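Local coordinates for protein Cyclo(L-tyrosyl-L-tyrosyl) synthase (Mycobacterium tuberculosis, PDB 2X9Q) that probably makes cyclo(L-tyrosyl-L-tyrosyl), a precursor of mycocyclosin, from two molecules of tyrosyl-tRNA without consuming ATP, at residues A[81-86]-A[250-255]; A[111-116]-A[163-168]. All coordinates share one frame; numbering follows the deposited sequence.

Contact 1: residues A[81-86]-A[250-255]; sequences DHAVIG and LNCYHQ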
loop_
_atom_site.group_PDB
_atom_site.type_symbol
_atom_site.label_atom_id
_atom_site.label_comp_id
_atom_site.label_asym_id
_atom_site.label_seq_id
_atom_site.Cartn_x
_atom_site.Cartn_y
_atom_site.Cartn_z
ATOM N N ASP A 81 -3.739 -1.099 -16.722
ATOM C CA ASP A 81 -3.297 0.287 -16.862
ATOM C C ASP A 81 -2.111 0.597 -15.956
ATOM O O ASP A 81 -1.089 1.205 -16.414
ATOM C CB ASP A 81 -4.373 1.314 -16.556
ATOM C CG ASP A 81 -5.563 1.196 -17.522
ATOM O OD1 ASP A 81 -5.286 1.314 -18.720
ATOM O OD2 ASP A 81 -6.705 0.972 -17.104
ATOM N N HIS A 82 -2.264 0.234 -14.662
ATOM C CA HIS A 82 -1.333 0.775 -13.653
ATOM C C HIS A 82 -1.286 -0.092 -12.444
ATOM O O HIS A 82 -2.316 -0.686 -12.042
ATOM C CB HIS A 82 -1.711 2.195 -13.274
ATOM C CG HIS A 82 -0.703 2.832 -12.353
ATOM N ND1 HIS A 82 -0.849 2.820 -10.975
ATOM C CD2 HIS A 82 0.531 3.380 -12.607
ATOM C CE1 HIS A 82 0.223 3.389 -10.420
ATOM N NE2 HIS A 82 1.060 3.766 -11.387
ATOM N N ALA A 83 -0.092 -0.255 -11.880
ATOM C CA ALA A 83 0.035 -0.868 -10.549
ATOM C C ALA A 83 0.858 0.045 -9.614
ATOM O O ALA A 83 1.894 0.641 -10.008
ATOM C CB ALA A 83 0.625 -2.289 -10.605
ATOM N N VAL A 84 0.415 0.102 -8.356
ATOM C CA VAL A 84 1.303 0.531 -7.248
ATOM C C VAL A 84 1.844 -0.735 -6.594
ATOM O O VAL A 84 1.081 -1.595 -6.181
ATOM C CB VAL A 84 0.506 1.344 -6.185
ATOM C CG1 VAL A 84 1.431 1.685 -4.916
ATOM C CG2 VAL A 84 0.021 2.668 -6.849
ATOM N N ILE A 85 3.171 -0.813 -6.485
ATOM C CA ILE A 85 3.859 -1.839 -5.722
ATOM C C ILE A 85 4.374 -1.123 -4.468
ATOM O O ILE A 85 5.364 -0.390 -4.554
ATOM C CB ILE A 85 5.004 -2.391 -6.570
ATOM C CG1 ILE A 85 4.341 -3.038 -7.850
ATOM C CG2 ILE A 85 5.725 -3.581 -5.879
ATOM C CD1 ILE A 85 5.370 -3.790 -8.734
ATOM N N GLY A 86 3.667 -1.262 -3.355
ATOM C CA GLY A 86 4.052 -0.558 -2.134
ATOM C C GLY A 86 5.238 -1.310 -1.525
ATOM O O GLY A 86 5.340 -2.554 -1.678
ATOM N N LEU A 250 -4.166 -1.011 -9.872
ATOM C CA LEU A 250 -4.209 -2.104 -8.940
ATOM C C LEU A 250 -3.136 -1.904 -7.858
ATOM O O LEU A 250 -1.948 -1.898 -8.174
ATOM C CB LEU A 250 -3.885 -3.445 -9.674
ATOM C CG LEU A 250 -4.183 -4.713 -8.961
ATOM C CD1 LEU A 250 -5.764 -4.896 -8.683
ATOM C CD2 LEU A 250 -3.719 -5.809 -9.873
ATOM N N ASN A 251 -3.557 -1.807 -6.597
ATOM C CA ASN A 251 -2.616 -1.562 -5.505
ATOM C C ASN A 251 -2.183 -2.911 -4.934
ATOM O O ASN A 251 -3.026 -3.714 -4.462
ATOM C CB ASN A 251 -3.267 -0.609 -4.471
ATOM C CG ASN A 251 -2.201 -0.071 -3.493
ATOM O OD1 ASN A 251 -1.351 -0.838 -3.063
ATOM N ND2 ASN A 251 -2.277 1.183 -3.130
ATOM N N CYS A 252 -0.870 -3.229 -5.053
ATOM C CA CYS A 252 -0.419 -4.616 -4.819
ATOM C C CYS A 252 0.470 -4.796 -3.639
ATOM O O CYS A 252 1.456 -4.011 -3.466
ATOM C CB CYS A 252 0.391 -5.121 -6.042
ATOM S SG CYS A 252 -0.619 -5.062 -7.548
ATOM N N TYR A 253 0.197 -5.832 -2.839
ATOM C CA TYR A 253 1.076 -6.107 -1.677
ATOM C C TYR A 253 1.029 -7.574 -1.410
ATOM O O TYR A 253 0.132 -8.250 -1.893
ATOM C CB TYR A 253 0.591 -5.296 -0.429
ATOM C CG TYR A 253 1.645 -5.077 0.621
ATOM C CD1 TYR A 253 2.827 -4.406 0.299
ATOM C CD2 TYR A 253 1.467 -5.566 1.949
ATOM C CE1 TYR A 253 3.846 -4.228 1.262
ATOM C CE2 TYR A 253 2.483 -5.385 2.921
ATOM C CZ TYR A 253 3.639 -4.721 2.566
ATOM O OH TYR A 253 4.630 -4.486 3.482
ATOM N N HIS A 254 1.973 -8.080 -0.631
ATOM C CA HIS A 254 2.035 -9.507 -0.403
ATOM C C HIS A 254 1.161 -9.942 0.775
ATOM O O HIS A 254 1.190 -11.126 1.120
ATOM C CB HIS A 254 3.491 -9.987 -0.150
ATOM C CG HIS A 254 4.202 -9.268 0.973
ATOM N ND1 HIS A 254 4.577 -7.958 0.893
ATOM C CD2 HIS A 254 4.663 -9.715 2.180
ATOM C CE1 HIS A 254 5.157 -7.579 2.022
ATOM N NE2 HIS A 254 5.209 -8.625 2.831
ATOM N N GLN A 255 0.440 -9.012 1.396
ATOM C CA GLN A 255 -0.559 -9.322 2.452
ATOM C C GLN A 255 -1.788 -8.468 2.147
ATOM O O GLN A 255 -1.620 -7.352 1.685
ATOM C CB GLN A 255 -0.069 -8.820 3.827
ATOM C CG GLN A 255 1.091 -9.570 4.411
ATOM C CD GLN A 255 1.802 -8.761 5.513
ATOM O OE1 GLN A 255 1.306 -7.726 5.996
ATOM N NE2 GLN A 255 2.991 -9.218 5.888
HETATM O O HOH W 1 4.156 -4.637 -2.976
HETATM O O HOH W 2 0.855 -1.626 -1.823
#
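Ala83, Val84 and Ile85 pair with Leu250, Asn251 and Cys252 as neighbouring parallel strands in the Rossmann-like core of this cyclodipeptide synthase; the short segment axes approach to 4.7 Å and run 28° apart. Three backbone hydrogen bonds define the register: Leu250 N to His82 O, Val84 N to Leu250 O and Cys252 N to Val84 O. The bond from Cys252 N to Val84 O is the shortest of the three, at 2.8 Å. Leu250 O also receives Ala83 CA at 3.3 Å, a CA-H...O contact that supplements the Val84 bond.

Side-chain packing across the pair is light. On one face Ala83 CB lies 4.3 Å from Cys252 SG. On the other, Val84 CB and CG1 rest against the Asn251 amide, which is placed there with CG anti to the backbone N (chi1 -167°); its ND2 is held by Leu236 O in helix 220-244.

Beyond the last direct bond, where Gly86 N and Cys252 O are 3.5 Å apart, two waters take over. One donates to both Gly86 O and Cys252 O; the other donates to Cys252 O and Asn251 OD1 and accepts a weak bond from Gly86 N. This water-bridged end lies at the probable substrate site: Tyr253 OH bonds Ser88 OG, the likely nucleophile, and Gly86 O lies at the edge of the Tyr253 ring, 3.7 Å from CD1.

Contact 2: residues A[111-116]-A[163-168]; sequences DRVDFV and ARLCVR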
loop_
_atom_site.group_PDB
_atom_site.type_symbol
_atom_site.label_atom_id
_atom_site.label_comp_id
_atom_site.label_asym_id
_atom_site.label_seq_id
_atom_site.Cartn_x
_atom_site.Cartn_y
_atom_site.Cartn_z
ATOM N N ASP A 111 0.640 -0.941 -18.178
ATOM C CA ASP A 111 1.303 0.089 -18.961
ATOM C C ASP A 111 2.312 0.895 -18.156
ATOM O O ASP A 111 3.333 1.378 -18.681
ATOM C CB ASP A 111 0.348 1.040 -19.646
ATOM C CG ASP A 111 -0.556 0.309 -20.685
ATOM O OD1 ASP A 111 -0.224 -0.820 -21.121
ATOM O OD2 ASP A 111 -1.642 0.844 -20.939
ATOM N N ARG A 112 2.015 1.084 -16.869
ATOM C CA ARG A 112 2.867 1.931 -16.055
ATOM C C ARG A 112 2.906 1.325 -14.630
ATOM O O ARG A 112 1.909 0.715 -14.202
ATOM C CB ARG A 112 2.216 3.304 -16.103
ATOM C CG ARG A 112 3.095 4.424 -15.732
ATOM C CD ARG A 112 2.297 5.741 -15.340
ATOM N NE ARG A 112 2.977 6.347 -14.180
ATOM C CZ ARG A 112 2.650 7.484 -13.571
ATOM N NH1 ARG A 112 1.607 8.221 -13.985
ATOM N NH2 ARG A 112 3.413 7.897 -12.547
ATOM N N VAL A 113 4.040 1.434 -13.920
ATOM C CA VAL A 113 4.204 0.802 -12.598
ATOM C C VAL A 113 4.887 1.792 -11.686
ATOM O O VAL A 113 5.947 2.375 -12.072
ATOM C CB VAL A 113 5.051 -0.464 -12.633
ATOM C CG1 VAL A 113 5.304 -1.013 -11.169
ATOM C CG2 VAL A 113 4.432 -1.531 -13.518
ATOM N N ASP A 114 4.334 2.024 -10.498
ATOM C CA ASP A 114 4.994 2.962 -9.513
ATOM C C ASP A 114 5.299 2.171 -8.229
ATOM O O ASP A 114 4.358 1.573 -7.631
ATOM C CB ASP A 114 4.122 4.148 -9.164
ATOM C CG ASP A 114 4.134 5.222 -10.232
ATOM O OD1 ASP A 114 5.036 6.080 -10.191
ATOM O OD2 ASP A 114 3.328 5.176 -11.151
ATOM N N PHE A 115 6.582 2.066 -7.865
ATOM C CA PHE A 115 6.960 1.507 -6.599
ATOM C C PHE A 115 6.782 2.712 -5.694
ATOM O O PHE A 115 7.204 3.809 -6.082
ATOM C CB PHE A 115 8.476 1.198 -6.557
ATOM C CG PHE A 115 8.867 -0.082 -7.149
ATOM C CD1 PHE A 115 8.586 -1.252 -6.485
ATOM C CD2 PHE A 115 9.531 -0.122 -8.396
ATOM C CE1 PHE A 115 9.004 -2.492 -6.981
ATOM C CE2 PHE A 115 9.923 -1.361 -8.933
ATOM C CZ PHE A 115 9.675 -2.539 -8.213
ATOM N N VAL A 116 6.157 2.543 -4.526
ATOM C CA VAL A 116 6.023 3.656 -3.571
ATOM C C VAL A 116 6.507 3.114 -2.198
ATOM O O VAL A 116 5.981 2.168 -1.693
ATOM C CB VAL A 116 4.537 4.105 -3.487
ATOM C CG1 VAL A 116 4.381 5.159 -2.425
ATOM C CG2 VAL A 116 4.035 4.665 -4.908
ATOM N N ALA A 163 10.614 5.561 -18.495
ATOM C CA ALA A 163 9.468 5.663 -19.383
ATOM C C ALA A 163 8.203 5.052 -18.737
ATOM O O ALA A 163 7.098 5.584 -18.924
ATOM C CB ALA A 163 9.778 4.894 -20.712
ATOM N N ARG A 164 8.342 3.891 -18.077
ATOM C CA ARG A 164 7.145 3.225 -17.585
ATOM C C ARG A 164 7.110 2.923 -16.058
ATOM O O ARG A 164 6.027 2.760 -15.482
ATOM C CB ARG A 164 6.930 1.947 -18.390
ATOM C CG ARG A 164 6.656 2.282 -19.935
ATOM C CD ARG A 164 6.619 1.063 -20.690
ATOM N NE ARG A 164 5.643 0.159 -20.141
ATOM C CZ ARG A 164 5.837 -1.144 -20.005
ATOM N NH1 ARG A 164 6.960 -1.649 -20.438
ATOM N NH2 ARG A 164 4.922 -1.937 -19.468
ATOM N N LEU A 165 8.299 2.807 -15.460
ATOM C CA LEU A 165 8.522 2.377 -14.097
ATOM C C LEU A 165 9.229 3.474 -13.321
ATOM O O LEU A 165 10.234 4.048 -13.834
ATOM C CB LEU A 165 9.353 1.123 -14.166
ATOM C CG LEU A 165 9.855 0.656 -12.846
ATOM C CD1 LEU A 165 8.625 0.092 -12.047
ATOM C CD2 LEU A 165 10.787 -0.426 -13.223
ATOM N N CYS A 166 8.646 3.857 -12.157
ATOM C CA CYS A 166 9.094 5.000 -11.352
ATOM C C CYS A 166 9.114 4.567 -9.871
ATOM O O CYS A 166 8.437 3.592 -9.500
ATOM C CB CYS A 166 8.099 6.141 -11.510
ATOM S SG CYS A 166 8.150 6.953 -13.195
ATOM N N VAL A 167 9.903 5.243 -9.030
ATOM C CA VAL A 167 9.901 4.992 -7.585
ATOM C C VAL A 167 9.674 6.334 -6.956
ATOM O O VAL A 167 10.164 7.345 -7.450
ATOM C CB VAL A 167 11.209 4.392 -7.022
ATOM C CG1 VAL A 167 12.506 5.034 -7.624
ATOM C CG2 VAL A 167 11.212 4.456 -5.407
ATOM N N ARG A 168 8.905 6.388 -5.875
ATOM C CA ARG A 168 8.933 7.637 -5.122
ATOM C C ARG A 168 8.514 7.390 -3.686
ATOM O O ARG A 168 7.885 6.396 -3.423
ATOM C CB ARG A 168 8.043 8.684 -5.731
ATOM C CG ARG A 168 6.595 8.466 -5.473
ATOM C CD ARG A 168 5.753 9.400 -6.425
ATOM N NE ARG A 168 5.587 8.756 -7.729
ATOM C CZ ARG A 168 5.153 9.369 -8.847
ATOM N NH1 ARG A 168 4.831 10.648 -8.854
ATOM N NH2 ARG A 168 5.048 8.693 -9.968
HETATM O O HOH W 3 6.689 6.384 -7.996
#
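Arg164 wraps its side chain round the Asp111 carbonyl oxygen at the start of a parallel strand pair. Its CB and its CG each lie 3.7 Å from Asp111 O, and CD passes slightly farther off. A bend at chi3 (56°) then turns NE onto the same oxygen, making a 3.0 Å hydrogen bond from Arg164 NE to Asp111 O. The oxygen is close to the guanidinium plane, whereas NE stands above the carbonyl plane. At the tip, NH2 donates to Leu107 O and Phe110 O, so three backbone carbonyls fix the group.

The strands themselves are joined by Val113 N to Arg164 O, Cys166 N to Val113 O, Phe115 N to Cys166 O and Arg168 N to Phe115 O, the alternating ladder of a parallel pair.

Asp114 carries the charged face, at the centre of a salt-bridge network with Arg112 and Arg168. Arg168 NH2 makes a salt-bridging hydrogen bond of 2.6 Å to Asp114 OD1, from above the carboxylate plane, the two flat groups being 56° apart. Water 3 ties Arg168 NE, 2.6 Å away, to Asp114 OD1 and Phe115 O. Arg112 NH2 forms a salt bridge with Asp114 OD2 at 3.1 Å, and His82 NE2 also bonds OD2. Both arginines therefore converge on one buried carboxylate, which probably offsets the closeness of their NH2 atoms.

On the face of Val113 and Phe115, Leu165 CD1 touches Val113 CG1 at 3.6 Å and the Phe115 ring at CE2. Helix 133-158 covers this apolar side through Ile151 and Val155, while Leu244 of helix 220-244 meets Asp114 and Arg168 on the other; strand 82-87 flanks 112-117, leaving 165-169 outermost in the chain's sheet.

In the fold
Contacts 1 and 2 lie in one mixed sheet, their centres 11 Å apart. The strands run side by side in the order 249-253, 82-87, 112-117, 165-169, all parallel, and the inner two join the contacts directly: Ala83 O is 2.8 Å from Asp114 N, a probable hydrogen bond. Along the chain, both segments of contact 2 fall between those of contact 1, and helices connect strands that follow one another in the chain, as expected of a Rossmann-like domain of the HUP clan. Contact 1 is central and ends beside the probable catalytic site, whereas contact 2 forms one edge of the sheet, ending in strand 165-169. Helix 220-244 packs against both contacts on the same face.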